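Local coordinates for nodulation protein S (Bradyrhizobium sp., PDB 3OFK) that probably transfers a methyl group from S-adenosyl-L-methionine to the nitrogen of a nod factor precursor during synthesis of the nodulation signal, at residues I118-V123 and D138-M143; D105-S110 and M130-T135; T171-L176 and A200-P205. One frame throughout, in Å; residues are numbered along the deposited sequence.

Contact 1. Residues I118-V123 and D138-M143; sequences IVVAEV and DNMVKM. With SAH (S-adenosyl-L-homocysteine), chain E.
This is a buried contact of apolar side chains, helix on sheet, within the Rossmann-like fold of a SAM-dependent methyltransferase: strand 115-121, a central strand of the sheet, is covered on one side by helix 130-142, the helix of a beta-alpha-beta crossover from this strand to its parallel neighbour 148-155. Ile-118 and Val-120, alternate residues of the strand, both turn their side chains to the helix, which answers with Met-140 and Met-143. The sulfur of Met-140 makes the contact with Val-120. The two side chains cross obliquely, and SD sits over the branch point, 3.8 Å from Val-120 CG2 and about as near to CB and CG1, while Ile-118 CG2 lies farther off at 4.4 Å from SD. Met-140 runs extended to its sulfur and then bends (chi3 -65°). Its side chain also reaches Ile-58 and Leu-150 on the two flanking strands, so it bridges three strands of the sheet. The C-terminal end of the strand and the residues just beyond it serve the S-adenosyl-L-homocysteine site. Ala-121 O accepts a hydrogen bond from the ligand's amino N at 2.9 Å, and Val-123 CG2 comes within 3.5 Å of C4 of the adenine. At the other end of the contact, Ile-118 carries CG1 beside its backbone N (chi1 -60°) and extends on from there, which brings its terminal CD1 to 3.4 Å from Met-140 O and 4.3 Å from Met-143 CB.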
loop_
_atom_site.group_PDB
_atom_site.type_symbol
_atom_site.label_atom_id
_atom_site.label_comp_id
_atom_site.label_asym_id
_atom_site.label_seq_id
_atom_site.Cartn_x
_atom_site.Cartn_y
_atom_site.Cartn_z
ATOM N N ILE A 118 -2.903 9.368 -0.861
ATOM C CA ILE A 118 -3.242 7.966 -0.821
ATOM C C ILE A 118 -1.971 7.153 -0.882
ATOM O O ILE A 118 -1.127 7.354 -1.756
ATOM C CB ILE A 118 -4.123 7.588 -1.998
ATOM C CG1 ILE A 118 -5.412 8.403 -1.949
ATOM C CG2 ILE A 118 -4.402 6.091 -1.979
ATOM C CD1 ILE A 118 -6.319 8.182 -3.167
ATOM N N VAL A 119 -1.793 6.289 0.102
ATOM C CA VAL A 119 -0.645 5.395 0.121
ATOM C C VAL A 119 -1.201 3.991 -0.241
ATOM O O VAL A 119 -2.201 3.529 0.319
ATOM C CB VAL A 119 0.113 5.406 1.482
ATOM C CG1 VAL A 119 1.313 4.477 1.429
ATOM C CG2 VAL A 119 0.543 6.875 1.908
ATOM N N VAL A 120 -0.565 3.361 -1.223
ATOM C CA VAL A 120 -0.944 2.054 -1.749
ATOM C C VAL A 120 0.333 1.309 -2.015
ATOM O O VAL A 120 0.955 1.402 -3.091
ATOM C CB VAL A 120 -1.875 2.186 -2.970
ATOM C CG1 VAL A 120 -1.269 3.076 -4.055
ATOM C CG2 VAL A 120 -2.237 0.821 -3.537
ATOM N N ALA A 121 0.760 0.566 -1.003
ATOM C CA ALA A 121 2.043 -0.139 -1.039
ATOM C C ALA A 121 1.863 -1.642 -0.802
ATOM O O ALA A 121 1.259 -2.042 0.178
ATOM C CB ALA A 121 3.006 0.459 0.048
ATOM N N GLU A 122 2.353 -2.463 -1.739
ATOM C CA GLU A 122 2.474 -3.934 -1.540
ATOM C C GLU A 122 1.099 -4.584 -1.273
ATOM O O GLU A 122 0.957 -5.513 -0.488
ATOM C CB GLU A 122 3.446 -4.266 -0.425
ATOM C CG GLU A 122 4.798 -3.520 -0.456
ATOM C CD GLU A 122 5.607 -3.791 -1.725
ATOM O OE1 GLU A 122 5.403 -4.852 -2.367
ATOM O OE2 GLU A 122 6.401 -2.899 -2.083
ATOM N N VAL A 123 0.118 -4.084 -1.985
ATOM C CA VAL A 123 -1.270 -4.555 -1.883
ATOM C C VAL A 123 -1.922 -4.900 -3.236
ATOM O O VAL A 123 -2.619 -5.913 -3.328
ATOM C CB VAL A 123 -2.145 -3.535 -1.131
ATOM C CG1 VAL A 123 -2.095 -2.182 -1.826
ATOM C CG2 VAL A 123 -3.547 -4.027 -1.085
ATOM N N ASP A 138 -8.839 3.059 -10.832
ATOM C CA ASP A 138 -9.780 4.137 -11.197
ATOM C C ASP A 138 -10.385 4.704 -9.921
ATOM O O ASP A 138 -10.653 5.914 -9.806
ATOM C CB ASP A 138 -10.909 3.646 -12.140
ATOM C CG ASP A 138 -10.407 3.208 -13.517
ATOM O OD1 ASP A 138 -9.257 3.515 -13.867
ATOM O OD2 ASP A 138 -11.169 2.534 -14.256
ATOM N N ASN A 139 -10.647 3.812 -8.974
ATOM C CA ASN A 139 -11.273 4.177 -7.705
ATOM C C ASN A 139 -10.350 5.101 -6.916
ATOM O O ASN A 139 -10.788 6.100 -6.354
ATOM C CB ASN A 139 -11.595 2.903 -6.904
ATOM C CG ASN A 139 -12.551 3.153 -5.709
ATOM O OD1 ASN A 139 -13.266 4.162 -5.636
ATOM N ND2 ASN A 139 -12.560 2.208 -4.770
ATOM N N MET A 140 -9.069 4.723 -6.858
ATOM C CA MET A 140 -8.045 5.526 -6.203
ATOM C C MET A 140 -7.916 6.911 -6.881
ATOM O O MET A 140 -7.880 7.953 -6.185
ATOM C CB MET A 140 -6.705 4.784 -6.211
ATOM C CG MET A 140 -6.682 3.578 -5.355
ATOM S SD MET A 140 -4.988 3.006 -5.109
ATOM C CE MET A 140 -4.442 2.512 -6.754
ATOM N N VAL A 141 -7.884 6.936 -8.218
ATOM C CA VAL A 141 -7.772 8.205 -8.948
ATOM C C VAL A 141 -8.962 9.088 -8.587
ATOM O O VAL A 141 -8.783 10.255 -8.235
ATOM C CB VAL A 141 -7.693 8.011 -10.481
ATOM C CG1 VAL A 141 -7.795 9.381 -11.236
ATOM C CG2 VAL A 141 -6.422 7.275 -10.830
ATOM N N LYS A 142 -10.160 8.499 -8.637
ATOM C CA LYS A 142 -11.388 9.214 -8.319
ATOM C C LYS A 142 -11.363 9.827 -6.916
ATOM O O LYS A 142 -11.841 10.950 -6.740
ATOM C CB LYS A 142 -12.608 8.301 -8.471
ATOM C CG LYS A 142 -13.928 8.908 -7.959
ATOM C CD LYS A 142 -15.081 7.888 -8.080
ATOM C CE LYS A 142 -15.895 7.803 -6.785
ATOM N NZ LYS A 142 -15.090 7.164 -5.699
ATOM N N MET A 143 -10.829 9.093 -5.929
ATOM C CA MET A 143 -10.736 9.608 -4.538
ATOM C C MET A 143 -9.546 10.570 -4.256
ATOM O O MET A 143 -9.361 10.982 -3.102
ATOM C CB MET A 143 -10.628 8.448 -3.530
ATOM C CG MET A 143 -11.839 7.525 -3.427
ATOM S SD MET A 143 -11.518 6.240 -2.168
ATOM C CE MET A 143 -10.306 5.204 -2.900
HETATM N N SAH E . 0.882 -1.086 2.935
HETATM C CA SAH E . 1.587 -1.750 4.025
HETATM C CB SAH E . 1.063 -3.174 4.189
HETATM C CG SAH E . 1.304 -4.187 3.081
HETATM S SD SAH E . 0.829 -5.903 3.491
HETATM C C SAH E . 3.116 -1.760 3.864
HETATM O O SAH E . 3.646 -1.480 2.787
HETATM O OXT SAH E . 3.840 -2.050 4.814
HETATM C "C5'" SAH E . -0.692 -5.914 2.485
HETATM C "C4'" SAH E . -1.993 -5.507 3.148
HETATM O "O4'" SAH E . -2.983 -5.341 2.134
HETATM C "C3'" SAH E . -2.538 -6.530 4.144
HETATM O "O3'" SAH E . -3.003 -5.859 5.323
HETATM C "C2'" SAH E . -3.697 -7.176 3.368
HETATM O "O2'" SAH E . -4.710 -7.657 4.217
HETATM C "C1'" SAH E . -4.165 -6.009 2.543
HETATM N N9 SAH E . -4.978 -6.286 1.336
HETATM C C8 SAH E . -4.804 -7.293 0.422
HETATM N N7 SAH E . -5.733 -7.146 -0.547
HETATM C C5 SAH E . -6.490 -6.067 -0.277
HETATM C C6 SAH E . -7.531 -5.493 -1.006
HETATM N N6 SAH E . -7.971 -6.118 -2.134
HETATM N N1 SAH E . -8.130 -4.368 -0.496
HETATM C C2 SAH E . -7.659 -3.804 0.685
HETATM N N3 SAH E . -6.597 -4.377 1.378
HETATM C C4 SAH E . -6.005 -5.490 0.891
#

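Contact 2. Residues D105-S110 and M130-T135. With SAH (S-adenosyl-L-homocysteine), chain E.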
loop_
_atom_site.group_PDB
_atom_site.type_symbol
_atom_site.label_atom_id
_atom_site.label_comp_id
_atom_site.label_asym_id
_atom_site.label_seq_id
_atom_site.Cartn_x
_atom_site.Cartn_y
_atom_site.Cartn_z
ATOM N N ASP A 105 -12.528 -4.313 0.859
ATOM C CA ASP A 105 -11.687 -4.482 -0.276
ATOM C C ASP A 105 -11.639 -3.125 -0.999
ATOM O O ASP A 105 -12.639 -2.386 -1.056
ATOM C CB ASP A 105 -12.319 -5.558 -1.162
ATOM C CG ASP A 105 -11.404 -6.032 -2.256
ATOM O OD1 ASP A 105 -10.687 -5.206 -2.865
ATOM O OD2 ASP A 105 -11.416 -7.246 -2.493
ATOM N N ILE A 106 -10.481 -2.770 -1.544
ATOM C CA ILE A 106 -10.377 -1.503 -2.294
ATOM C C ILE A 106 -11.368 -1.496 -3.489
ATOM O O ILE A 106 -11.887 -0.438 -3.871
ATOM C CB ILE A 106 -8.919 -1.203 -2.713
ATOM C CG1 ILE A 106 -8.831 0.124 -3.501
ATOM C CG2 ILE A 106 -8.301 -2.358 -3.488
ATOM C CD1 ILE A 106 -9.391 1.327 -2.758
ATOM N N LEU A 107 -11.651 -2.683 -4.038
ATOM C CA LEU A 107 -12.651 -2.864 -5.105
ATOM C C LEU A 107 -14.044 -2.472 -4.698
ATOM O O LEU A 107 -14.857 -2.128 -5.555
ATOM C CB LEU A 107 -12.705 -4.328 -5.569
ATOM C CG LEU A 107 -11.585 -4.805 -6.495
ATOM C CD1 LEU A 107 -11.857 -6.252 -6.854
ATOM C CD2 LEU A 107 -11.488 -3.949 -7.754
ATOM N N GLN A 108 -14.346 -2.553 -3.409
ATOM C CA GLN A 108 -15.693 -2.278 -2.931
ATOM C C GLN A 108 -15.817 -0.981 -2.171
ATOM O O GLN A 108 -16.921 -0.584 -1.831
ATOM C CB GLN A 108 -16.184 -3.430 -2.071
ATOM C CG GLN A 108 -16.849 -4.549 -2.879
ATOM C CD GLN A 108 -18.043 -5.097 -2.152
ATOM O OE1 GLN A 108 -17.894 -5.868 -1.198
ATOM N NE2 GLN A 108 -19.251 -4.681 -2.572
ATOM N N PHE A 109 -14.692 -0.322 -1.905
ATOM C CA PHE A 109 -14.685 0.892 -1.104
ATOM C C PHE A 109 -15.237 2.028 -1.936
ATOM O O PHE A 109 -14.720 2.336 -3.017
ATOM C CB PHE A 109 -13.257 1.217 -0.651
ATOM C CG PHE A 109 -13.166 2.370 0.324
ATOM C CD1 PHE A 109 -13.923 2.385 1.483
ATOM C CD2 PHE A 109 -12.292 3.409 0.104
ATOM C CE1 PHE A 109 -13.814 3.438 2.399
ATOM C CE2 PHE A 109 -12.180 4.454 1.016
ATOM C CZ PHE A 109 -12.946 4.472 2.154
ATOM N N SER A 110 -16.313 2.637 -1.452
ATOM C CA SER A 110 -16.837 3.844 -2.078
ATOM C C SER A 110 -17.066 4.886 -0.994
ATOM O O SER A 110 -17.801 4.653 -0.020
ATOM C CB SER A 110 -18.130 3.554 -2.841
ATOM O OG SER A 110 -19.093 2.993 -1.972
ATOM N N MET A 130 -5.962 -8.140 -14.208
ATOM C CA MET A 130 -5.711 -6.755 -14.628
ATOM C C MET A 130 -6.961 -5.884 -14.696
ATOM O O MET A 130 -6.857 -4.662 -14.644
ATOM C CB MET A 130 -5.034 -6.707 -16.022
ATOM C CG MET A 130 -3.493 -6.699 -16.079
ATOM S SD MET A 130 -2.629 -6.348 -14.553
ATOM C CE MET A 130 -2.248 -8.026 -14.143
ATOM N N THR A 131 -8.128 -6.488 -14.893
ATOM C CA THR A 131 -9.370 -5.722 -14.933
ATOM C C THR A 131 -9.687 -5.202 -13.528
ATOM O O THR A 131 -10.029 -4.030 -13.369
ATOM C CB THR A 131 -10.543 -6.542 -15.483
ATOM O OG1 THR A 131 -10.275 -6.947 -16.827
ATOM C CG2 THR A 131 -11.820 -5.733 -15.471
ATOM N N GLN A 132 -9.528 -6.062 -12.526
ATOM C CA GLN A 132 -9.626 -5.633 -11.122
ATOM C C GLN A 132 -8.593 -4.566 -10.734
ATOM O O GLN A 132 -8.947 -3.630 -10.017
ATOM C CB GLN A 132 -9.514 -6.823 -10.163
ATOM C CG GLN A 132 -10.632 -7.798 -10.311
ATOM C CD GLN A 132 -10.499 -8.979 -9.412
ATOM O OE1 GLN A 132 -9.696 -8.989 -8.469
ATOM N NE2 GLN A 132 -11.312 -9.975 -9.669
ATOM N N MET A 133 -7.343 -4.688 -11.200
ATOM C CA MET A 133 -6.338 -3.659 -10.885
ATOM C C MET A 133 -6.747 -2.289 -11.427
ATOM O O MET A 133 -6.712 -1.308 -10.694
ATOM C CB MET A 133 -4.957 -4.022 -11.396
ATOM C CG MET A 133 -4.358 -5.197 -10.713
ATOM S SD MET A 133 -2.539 -5.245 -10.781
ATOM C CE MET A 133 -2.338 -7.011 -10.371
ATOM N N ARG A 134 -7.157 -2.245 -12.689
ATOM C CA ARG A 134 -7.672 -1.037 -13.325
ATOM C C ARG A 134 -8.863 -0.471 -12.554
ATOM O O ARG A 134 -8.951 0.738 -12.356
ATOM C CB ARG A 134 -8.125 -1.333 -14.759
ATOM C CG ARG A 134 -6.993 -1.673 -15.702
ATOM C CD ARG A 134 -7.354 -1.404 -17.162
ATOM N NE ARG A 134 -6.185 -0.864 -17.867
ATOM C CZ ARG A 134 -5.163 -1.597 -18.321
ATOM N NH1 ARG A 134 -4.142 -0.996 -18.927
ATOM N NH2 ARG A 134 -5.152 -2.928 -18.171
ATOM N N THR A 135 -9.814 -1.326 -12.182
ATOM C CA THR A 135 -10.971 -0.864 -11.428
ATOM C C THR A 135 -10.509 -0.200 -10.114
ATOM O O THR A 135 -10.926 0.900 -9.785
ATOM C CB THR A 135 -11.950 -2.007 -11.093
ATOM O OG1 THR A 135 -12.630 -2.418 -12.285
ATOM C CG2 THR A 135 -12.994 -1.545 -10.083
HETATM N N SAH E . 0.882 -1.086 2.935
HETATM C CA SAH E . 1.587 -1.750 4.025
HETATM C CB SAH E . 1.063 -3.174 4.189
HETATM C CG SAH E . 1.304 -4.187 3.081
HETATM S SD SAH E . 0.829 -5.903 3.491
HETATM C C SAH E . 3.116 -1.760 3.864
HETATM O O SAH E . 3.646 -1.480 2.787
HETATM O OXT SAH E . 3.840 -2.050 4.814
HETATM C "C5'" SAH E . -0.692 -5.914 2.485
HETATM C "C4'" SAH E . -1.993 -5.507 3.148
HETATM O "O4'" SAH E . -2.983 -5.341 2.134
HETATM C "C3'" SAH E . -2.538 -6.530 4.144
HETATM O "O3'" SAH E . -3.003 -5.859 5.323
HETATM C "C2'" SAH E . -3.697 -7.176 3.368
HETATM O "O2'" SAH E . -4.710 -7.657 4.217
HETATM C "C1'" SAH E . -4.165 -6.009 2.543
HETATM N N9 SAH E . -4.978 -6.286 1.336
HETATM C C8 SAH E . -4.804 -7.293 0.422
HETATM N N7 SAH E . -5.733 -7.146 -0.547
HETATM C C5 SAH E . -6.490 -6.067 -0.277
HETATM C C6 SAH E . -7.531 -5.493 -1.006
HETATM N N6 SAH E . -7.971 -6.118 -2.134
HETATM N N1 SAH E . -8.130 -4.368 -0.496
HETATM C C2 SAH E . -7.659 -3.804 0.685
HETATM N N3 SAH E . -6.597 -4.377 1.378
HETATM C C4 SAH E . -6.005 -5.490 0.891
#
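With CG set beside its backbone N (chi1 -77°) and the chain extended beyond, Leu-107 carries its two methyl groups across to helix 130-142, where Gln-132 and Thr-135, one turn apart, receive them. CD1 lies against the flank of Gln-132, 4.0 Å from CG and 3.8 Å from OE1, the two side chains crossing at about a right angle. CD2 meets the backbone, 3.4 Å from Gln-132 O, and also lies 3.7 Å from Thr-135 CG2. No hydrogen bond joins the two segments; in the amide of Gln-132, OE1 accepts from Glu-128 N, just before the helix. The loop that presents Leu-107 follows strand 99-103 and contributes to the adenine end of the S-adenosyl-L-homocysteine site in this Rossmann-like methyltransferase. It contains an Asx turn, in which Leu-107 N donates to Asp-105 OD1 from above the carboxylate plane at 2.9 Å. The same OD1 accepts from N6 of S-adenosyl-L-homocysteine at 3.0 Å, so one oxygen both shapes the turn and reads the adenine amino group. Ile-106 N also donates to the ring nitrogen N1, likewise at 3.0 Å, with an N-H...N angle of 158°. Farther along the helix, Asn-139 ND2 donates to the carbonyl oxygens of Ile-106 and Phe-109, a polar tie to the same loop.

Contact 3. Residues T171-L176 and A200-P205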
loop_
_atom_site.group_PDB
_atom_site.type_symbol
_atom_site.label_atom_id
_atom_site.label_comp_id
_atom_site.label_asym_id
_atom_site.label_seq_id
_atom_site.Cartn_x
_atom_site.Cartn_y
_atom_site.Cartn_z
ATOM N N THR A 171 4.080 -2.583 -14.279
ATOM C CA THR A 171 2.778 -2.665 -14.891
ATOM C C THR A 171 1.802 -1.645 -14.310
ATOM O O THR A 171 1.150 -0.908 -15.066
ATOM C CB THR A 171 2.252 -4.130 -14.850
ATOM O OG1 THR A 171 3.116 -4.943 -15.665
ATOM C CG2 THR A 171 0.874 -4.207 -15.405
ATOM N N VAL A 172 1.719 -1.576 -12.981
ATOM C CA VAL A 172 0.851 -0.596 -12.344
ATOM C C VAL A 172 1.286 0.853 -12.617
ATOM O O VAL A 172 0.448 1.703 -12.915
ATOM C CB VAL A 172 0.726 -0.848 -10.844
ATOM C CG1 VAL A 172 -0.037 0.279 -10.177
ATOM C CG2 VAL A 172 0.038 -2.206 -10.581
ATOM N N ILE A 173 2.585 1.138 -12.536
ATOM C CA ILE A 173 3.089 2.482 -12.832
ATOM C C ILE A 173 2.606 2.917 -14.212
ATOM O O ILE A 173 2.173 4.062 -14.399
ATOM C CB ILE A 173 4.637 2.549 -12.701
ATOM C CG1 ILE A 173 5.047 2.548 -11.216
ATOM C CG2 ILE A 173 5.193 3.796 -13.362
ATOM C CD1 ILE A 173 6.506 2.342 -10.975
ATOM N N THR A 174 2.668 1.992 -15.181
ATOM C CA THR A 174 2.210 2.272 -16.527
ATOM C C THR A 174 0.761 2.724 -16.560
ATOM O O THR A 174 0.431 3.707 -17.242
ATOM C CB THR A 174 2.444 1.064 -17.471
ATOM O OG1 THR A 174 3.849 0.846 -17.579
ATOM C CG2 THR A 174 1.874 1.323 -18.891
ATOM N N ILE A 175 -0.087 1.999 -15.843
ATOM C CA ILE A 175 -1.529 2.252 -15.806
ATOM C C ILE A 175 -1.816 3.534 -15.026
ATOM O O ILE A 175 -2.625 4.369 -15.450
ATOM C CB ILE A 175 -2.292 1.077 -15.151
ATOM C CG1 ILE A 175 -2.179 -0.197 -16.019
ATOM C CG2 ILE A 175 -3.757 1.457 -14.914
ATOM C CD1 ILE A 175 -2.731 -1.471 -15.339
ATOM N N LEU A 176 -1.138 3.687 -13.891
ATOM C CA LEU A 176 -1.249 4.913 -13.106
ATOM C C LEU A 176 -0.939 6.142 -13.938
ATOM O O LEU A 176 -1.622 7.147 -13.803
ATOM C CB LEU A 176 -0.322 4.866 -11.892
ATOM C CG LEU A 176 -0.754 3.976 -10.743
ATOM C CD1 LEU A 176 0.339 3.867 -9.681
ATOM C CD2 LEU A 176 -2.013 4.510 -10.145
ATOM N N ALA A 200 6.865 5.037 -6.591
ATOM C CA ALA A 200 6.646 6.240 -7.382
ATOM C C ALA A 200 5.561 7.090 -6.716
ATOM O O ALA A 200 4.563 6.578 -6.186
ATOM C CB ALA A 200 6.243 5.879 -8.820
ATOM N N ARG A 201 5.782 8.395 -6.754
ATOM C CA ARG A 201 4.856 9.369 -6.242
ATOM C C ARG A 201 4.206 10.033 -7.440
ATOM O O ARG A 201 4.896 10.584 -8.311
ATOM C CB ARG A 201 5.601 10.381 -5.369
ATOM C CG ARG A 201 4.724 11.455 -4.718
ATOM C CD ARG A 201 5.590 12.342 -3.837
ATOM N NE ARG A 201 4.838 13.363 -3.099
ATOM C CZ ARG A 201 4.859 14.679 -3.342
ATOM N NH1 ARG A 201 5.607 15.194 -4.324
ATOM N NH2 ARG A 201 4.123 15.498 -2.580
ATOM N N PHE A 202 2.877 9.979 -7.473
ATOM C CA PHE A 202 2.097 10.569 -8.569
ATOM C C PHE A 202 1.302 11.784 -8.098
ATOM O O PHE A 202 0.893 11.856 -6.935
ATOM C CB PHE A 202 1.156 9.518 -9.151
ATOM C CG PHE A 202 1.868 8.380 -9.835
ATOM C CD1 PHE A 202 2.004 8.353 -11.230
ATOM C CD2 PHE A 202 2.367 7.318 -9.104
ATOM C CE1 PHE A 202 2.650 7.324 -11.855
ATOM C CE2 PHE A 202 3.008 6.257 -9.746
ATOM C CZ PHE A 202 3.140 6.263 -11.128
ATOM N N ARG A 203 1.125 12.757 -8.988
ATOM C CA ARG A 203 0.282 13.903 -8.717
ATOM C C ARG A 203 -0.954 13.858 -9.598
ATOM O O ARG A 203 -0.918 13.385 -10.736
ATOM C CB ARG A 203 1.032 15.224 -8.964
ATOM C CG ARG A 203 0.363 16.422 -8.292
ATOM C CD ARG A 203 1.123 17.757 -8.473
ATOM N NE ARG A 203 1.298 18.115 -9.880
ATOM C CZ ARG A 203 2.407 17.908 -10.593
ATOM N NH1 ARG A 203 3.482 17.338 -10.044
ATOM N NH2 ARG A 203 2.442 18.275 -11.872
ATOM N N ASN A 204 -2.046 14.373 -9.057
ATOM C CA ASN A 204 -3.299 14.443 -9.765
ATOM C C ASN A 204 -3.284 15.702 -10.591
ATOM O O ASN A 204 -3.425 16.798 -10.023
ATOM C CB ASN A 204 -4.477 14.505 -8.780
ATOM C CG ASN A 204 -5.820 14.208 -9.438
ATOM O OD1 ASN A 204 -5.887 13.556 -10.478
ATOM N ND2 ASN A 204 -6.896 14.663 -8.811
ATOM N N PRO A 205 -3.118 15.566 -11.929
ATOM C CA PRO A 205 -3.100 16.763 -12.771
ATOM C C PRO A 205 -4.512 17.395 -12.795
ATOM O O PRO A 205 -5.327 17.104 -13.684
ATOM C CB PRO A 205 -2.663 16.211 -14.134
ATOM C CG PRO A 205 -3.228 14.848 -14.188
ATOM C CD PRO A 205 -3.229 14.338 -12.747
#
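Helix 169-179 lies nearly parallel to strand 196-203, the axes of the short segments 171-176 and 200-203 being inclined at 12° with a closest approach of 10.6 Å, the spacing of a helix packed on a sheet face. Phe-202 carries most of the contact. Its ring stands out from the strand with CG beside the backbone N (chi1 -66°) and packs against Ile-173 and Leu-176, which lie one turn apart on the helix. Leu-176 covers one face: its CB sits 4.0 Å from the ring centroid, 20° off the ring normal, in a CH-pi contact displaced toward the rim. Its branch adds to this, CD1 lying 3.6 Å from Phe-202 CE2. Ile-173 meets the same ring differently, at the edge and in its plane, where CG2 comes within 3.9 Å of CZ. The ring is thus held by one residue over a face and by another at its rim. The longer branch of Ile-173 runs on to the strand and ends with CD1 4.2 Å from Ala-200 CB. Ala-200 and Phe-202, two residues apart, point to the same side of the strand, while the intervening Arg-201 reaches Ser-49 with its guanidinium group. Strand 196-203 is itself bonded through its backbone to strand 148-155 and to strand 181-189, both antiparallel to it. On the same sheet face, Leu-176 of helix 169-179 also touches Phe-152 of strand 148-155, and the helix packs alongside helix 130-142, where Val-172, Ile-175 and Leu-176 gather around Ile-137.

Overall arrangement
Contacts 1 and 3 are buried and both set a helix on the same mixed sheet, contact 1 on a central parallel strand and contact 3 on an antiparallel strand toward one margin. Sulfur and aliphatic groups make the first; an aromatic ring among aliphatic chains makes the other. Contact 2 lies at the surface, with a single leucine of a loop resting on the start of helix 130-142. Contacts 1 and 2 share that helix, and their segments interleave along the chain. Both reach the ligand, contact 1 at the homocysteine amino group, ribose and adenine, contact 2 by hydrogen bonds to adenine N1 and N6. Contact 3 stands apart from it, touching contact 2 where Met-130, Met-133 and Arg-134 meet Thr-171, Val-172 and Ile-175.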